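PDB 6NCX: beta-galacturonidase from Eisenbergiella tayi, which probably hydrolyses beta-linked uronic acid glycosides as a glycoside hydrolase of family 2, and binds galacturonate in its active site. Local coordinates for residues His8-Thr13 with Asp241-Asp246; Gly180-Ser185 with Leu237-Gly242. All blocks are in the same frame, centred on the assembly; numbering follows the deposited sequence.

In the fold
Near the N terminus, the loop leading into strand 12-15 supplies the first half of contact 1. The chain then builds the N-terminal sheets and enters the immunoglobulin-like sandwich of the family, where residues 180-185 begin strand 182-190. Contact 2 closes some fifty residues later, when strand 231-239 returns beside that strand. A tight turn follows, and strand 244-251 sets off to complete contact 1, a closure spanning more than two hundred residues. Contact 2 is thus nested inside contact 1, and the two share Asp241 and Gly242. One holds neighbouring strands of a single sheet together; the other ties the edge of that sheet to the N-terminal domain.

Contact 1: residues His8-Thr13 with Asp241-Asp246; sequences HKIRKT and DGAADD
Asp246 shows how one buried carboxylate can organise a loop, here by accepting four hydrogen bonds from His8-Arg11. Its OD2 takes the backbone N of Lys9 at 2.7 Å through the syn lone pair, while Ile10 N comes from above the carboxylate plane. Asp246 OD1 is approached from opposite faces of that plane, by Arg11 N on one and, at 3.2 Å, by His8 ND1 on the other. The imidazole plane is turned 50° from the carboxylate.

Charge pairing is left to Arg11 and Asp245. The guanidinium grips side-on, with Arg11 NE 2.9 Å from Asp245 OD1 and Arg11 NH2 3.0 Å from Asp245 OD2, the two planes being only 15° apart. Arg11 CD lies over the His8 ring centre, and a bend at chi3 (-59°) brings the guanidinium face to His8 CE1.

Ile10 lays its branches along the 243-246 backbone and the Asp246 side chain, CD1 meeting Ala243 CB at 3.8 Å as the apolar pair.

The loop before strand 12-15 thus lies against edge strand 244-251, with Glu145 of strand 142-146 and Leu152 of strand 150-162 holding the charged pair from outside.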
# COMPACT_ATOMS: atom_id res chain seq x y z
N HIS C 8 -46.31 10.09 4.19
CA HIS C 8 -47.47 10.46 4.98
C HIS C 8 -47.56 11.97 5.12
O HIS C 8 -46.55 12.64 5.34
CB HIS C 8 -47.43 9.82 6.37
CG HIS C 8 -47.56 8.33 6.34
ND1 HIS C 8 -48.72 7.69 5.93
CD2 HIS C 8 -46.69 7.35 6.68
CE1 HIS C 8 -48.54 6.39 6.02
NE2 HIS C 8 -47.32 6.15 6.47
N LYS C 9 -48.77 12.49 4.98
CA LYS C 9 -49.12 13.84 5.42
C LYS C 9 -50.20 13.84 6.48
O LYS C 9 -50.20 14.72 7.35
CB LYS C 9 -49.60 14.69 4.23
CG LYS C 9 -48.69 14.69 3.00
CD LYS C 9 -49.29 15.59 1.91
CE LYS C 9 -49.07 15.03 0.52
NZ LYS C 9 -48.15 15.90 -0.26
N ILE C 10 -51.12 12.89 6.45
CA ILE C 10 -52.18 12.83 7.45
C ILE C 10 -51.71 12.09 8.70
O ILE C 10 -51.87 12.58 9.82
CB ILE C 10 -53.45 12.19 6.84
CG1 ILE C 10 -54.06 13.16 5.81
CG2 ILE C 10 -54.45 11.86 7.93
CD1 ILE C 10 -55.14 12.57 4.95
N ARG C 11 -51.13 10.90 8.53
CA ARG C 11 -50.70 10.12 9.67
C ARG C 11 -49.56 10.82 10.41
O ARG C 11 -48.61 11.32 9.79
CB ARG C 11 -50.27 8.73 9.23
CG ARG C 11 -50.04 7.78 10.37
CD ARG C 11 -49.47 6.47 9.86
NE ARG C 11 -50.36 5.84 8.89
CZ ARG C 11 -50.13 4.65 8.34
NH1 ARG C 11 -49.04 3.99 8.67
NH2 ARG C 11 -50.99 4.13 7.47
N LYS C 12 -49.67 10.87 11.74
CA LYS C 12 -48.63 11.42 12.61
C LYS C 12 -47.50 10.41 12.75
O LYS C 12 -47.70 9.31 13.28
CB LYS C 12 -49.21 11.76 13.98
CG LYS C 12 -50.40 12.71 13.91
CD LYS C 12 -51.28 12.62 15.16
CE LYS C 12 -50.48 12.77 16.44
NZ LYS C 12 -51.38 13.00 17.60
N THR C 13 -46.31 10.76 12.26
CA THR C 13 -45.16 9.87 12.28
C THR C 13 -43.93 10.66 12.68
O THR C 13 -43.84 11.87 12.45
CB THR C 13 -44.92 9.17 10.93
OG1 THR C 13 -44.34 10.10 10.01
CG2 THR C 13 -46.22 8.62 10.33
N ASP C 241 -64.88 10.45 11.18
CA ASP C 241 -63.90 11.44 11.61
C ASP C 241 -63.63 12.46 10.52
O ASP C 241 -63.71 13.67 10.74
CB ASP C 241 -62.60 10.74 12.01
CG ASP C 241 -62.66 10.15 13.40
OD1 ASP C 241 -63.11 10.86 14.33
OD2 ASP C 241 -62.25 8.98 13.56
N GLY C 242 -63.31 11.98 9.32
CA GLY C 242 -62.85 12.85 8.26
C GLY C 242 -61.74 12.17 7.49
O GLY C 242 -61.72 10.94 7.40
N ALA C 243 -60.82 12.94 6.93
CA ALA C 243 -59.60 12.37 6.35
C ALA C 243 -58.77 11.73 7.46
O ALA C 243 -57.92 12.41 8.06
CB ALA C 243 -58.80 13.44 5.60
N ALA C 244 -58.99 10.45 7.74
CA ALA C 244 -58.47 9.83 8.96
C ALA C 244 -57.04 9.34 8.84
O ALA C 244 -56.30 9.35 9.83
CB ALA C 244 -59.34 8.65 9.39
N ASP C 245 -56.63 8.90 7.65
CA ASP C 245 -55.33 8.29 7.46
C ASP C 245 -54.91 8.49 6.01
O ASP C 245 -55.70 8.91 5.17
CB ASP C 245 -55.37 6.81 7.84
CG ASP C 245 -54.01 6.17 7.84
OD1 ASP C 245 -53.12 6.71 8.54
OD2 ASP C 245 -53.83 5.16 7.13
N ASP C 246 -53.64 8.21 5.73
CA ASP C 246 -53.18 8.23 4.35
C ASP C 246 -52.00 7.29 4.19
O ASP C 246 -51.40 6.82 5.17
CB ASP C 246 -52.78 9.64 3.90
CG ASP C 246 -51.50 10.15 4.57
OD1 ASP C 246 -51.15 9.68 5.68
OD2 ASP C 246 -50.86 11.05 3.99

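Contact 2: residues Gly180-Ser185 with Leu237-Gly242; sequences GRLDGS and LRTADG
Ser185 and Arg238 form an antiparallel hydrogen-bonded pair, the axes of residues 182-185 and 237-239 coming to 4.7 Å at 124°, well short of straight antiparallel. Both bonds of the pair are short: Ser185 N lies 2.8 Å from Arg238 O, and Arg238 N lies 2.7 Å from Ser185 O. Ser185 O also receives a CA-H...O contact from Leu237 CA at 3.3 Å, so one carbonyl engages two successive residues of the facing strand.

Side chains contribute less than backbone here. Where the strands come closest, Gly184 packs its CA against Arg238 O at 3.2 Å, an approach that a bare alpha carbon permits. Thr239 offers its methyl rather than its hydroxyl: with CG2 beside the backbone N and anti to the carbonyl carbon, the methyl lies 4.0 Å from Asp183 O and also faces the CD2 methyl of Leu182. Leu237 brings CD1 alongside Ser185 O. On the face carrying Ser185, the Arg238 side chain leads away from the neighbouring strand after its CB has passed Ser185 O.

Beyond the Ser185-Arg238 pair a water continues the link, sitting between Asp183 O and Ala240 N and accepting from Ala240 N at 2.8 Å. It thus joins the two chains where they diverge. Outside this junction, Arg181 and Asp183 form a salt bridge within their own segment, just where strand 182-190 begins, with Arg181 NH2 3.0 Å from Asp183 OD2.

The pair joins the two central strands of the four-stranded antiparallel sheet ordered 193-202, 182-190, 231-239, 244-251, and the turn after Thr239 leads directly into the last of these. This is consistent with one sheet of the family's immunoglobulin-like beta-sandwich, met here at a surface end away from the sugar-binding residues.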
# COMPACT_ATOMS: atom_id res chain seq x y z
N GLY C 180 -65.19 -2.24 16.94
CA GLY C 180 -66.43 -2.04 16.22
C GLY C 180 -66.27 -2.06 14.71
O GLY C 180 -65.17 -1.92 14.17
N ARG C 181 -67.40 -2.23 14.03
CA ARG C 181 -67.42 -2.20 12.57
C ARG C 181 -67.01 -0.83 12.07
O ARG C 181 -67.37 0.20 12.65
CB ARG C 181 -68.81 -2.55 12.03
CG ARG C 181 -68.81 -2.96 10.57
CD ARG C 181 -70.21 -3.05 9.97
NE ARG C 181 -70.83 -1.73 9.85
CZ ARG C 181 -71.90 -1.32 10.55
NH1 ARG C 181 -72.49 -2.14 11.41
NH2 ARG C 181 -72.38 -0.09 10.37
N LEU C 182 -66.26 -0.82 10.98
CA LEU C 182 -65.78 0.41 10.38
C LEU C 182 -66.41 0.58 9.00
O LEU C 182 -66.41 -0.35 8.19
CB LEU C 182 -64.26 0.40 10.25
CG LEU C 182 -63.68 1.79 9.95
CD1 LEU C 182 -63.23 2.46 11.25
CD2 LEU C 182 -62.54 1.68 8.95
N ASP C 183 -66.95 1.78 8.75
CA ASP C 183 -67.46 2.18 7.45
C ASP C 183 -66.68 3.39 6.98
O ASP C 183 -66.54 4.37 7.72
CB ASP C 183 -68.94 2.53 7.53
CG ASP C 183 -69.75 1.41 8.08
OD1 ASP C 183 -69.96 0.43 7.34
OD2 ASP C 183 -70.13 1.49 9.25
N GLY C 184 -66.18 3.35 5.75
CA GLY C 184 -65.44 4.48 5.22
C GLY C 184 -65.14 4.31 3.75
O GLY C 184 -65.69 3.44 3.08
N SER C 185 -64.22 5.16 3.28
CA SER C 185 -63.84 5.24 1.88
C SER C 185 -62.33 5.41 1.75
O SER C 185 -61.69 6.07 2.58
CB SER C 185 -64.51 6.43 1.20
OG SER C 185 -65.28 6.01 0.10
N LEU C 237 -57.84 7.33 3.67
CA LEU C 237 -58.97 6.73 4.38
C LEU C 237 -59.86 7.85 4.92
O LEU C 237 -59.41 8.66 5.74
CB LEU C 237 -58.47 5.85 5.51
CG LEU C 237 -59.47 5.06 6.34
CD1 LEU C 237 -60.25 4.09 5.47
CD2 LEU C 237 -58.73 4.31 7.43
N ARG C 238 -61.11 7.92 4.44
CA ARG C 238 -62.10 8.86 4.95
C ARG C 238 -63.18 8.12 5.72
O ARG C 238 -63.76 7.15 5.21
CB ARG C 238 -62.69 9.69 3.82
CG ARG C 238 -61.66 10.61 3.20
CD ARG C 238 -62.17 11.31 1.97
NE ARG C 238 -63.26 12.23 2.27
CZ ARG C 238 -63.09 13.49 2.66
NH1 ARG C 238 -61.87 13.98 2.84
NH2 ARG C 238 -64.14 14.26 2.89
N THR C 239 -63.41 8.54 6.95
CA THR C 239 -64.41 7.97 7.84
C THR C 239 -65.20 9.11 8.50
O THR C 239 -64.96 10.30 8.23
CB THR C 239 -63.77 7.09 8.92
OG1 THR C 239 -62.90 7.90 9.72
CG2 THR C 239 -62.95 5.96 8.29
N ALA C 240 -66.13 8.74 9.38
CA ALA C 240 -66.94 9.74 10.08
C ALA C 240 -66.07 10.82 10.70
O ALA C 240 -66.47 11.98 10.75
CB ALA C 240 -67.79 9.06 11.15
N ASP C 241 -64.88 10.45 11.18
CA ASP C 241 -63.90 11.44 11.61
C ASP C 241 -63.63 12.46 10.52
O ASP C 241 -63.71 13.67 10.74
CB ASP C 241 -62.60 10.74 12.01
CG ASP C 241 -62.66 10.15 13.40
OD1 ASP C 241 -63.11 10.86 14.33
OD2 ASP C 241 -62.25 8.98 13.56
N GLY C 242 -63.31 11.98 9.32
CA GLY C 242 -62.85 12.85 8.26
C GLY C 242 -61.74 12.17 7.49
O GLY C 242 -61.72 10.94 7.40
O HOH W 1 -66.91 6.04 9.57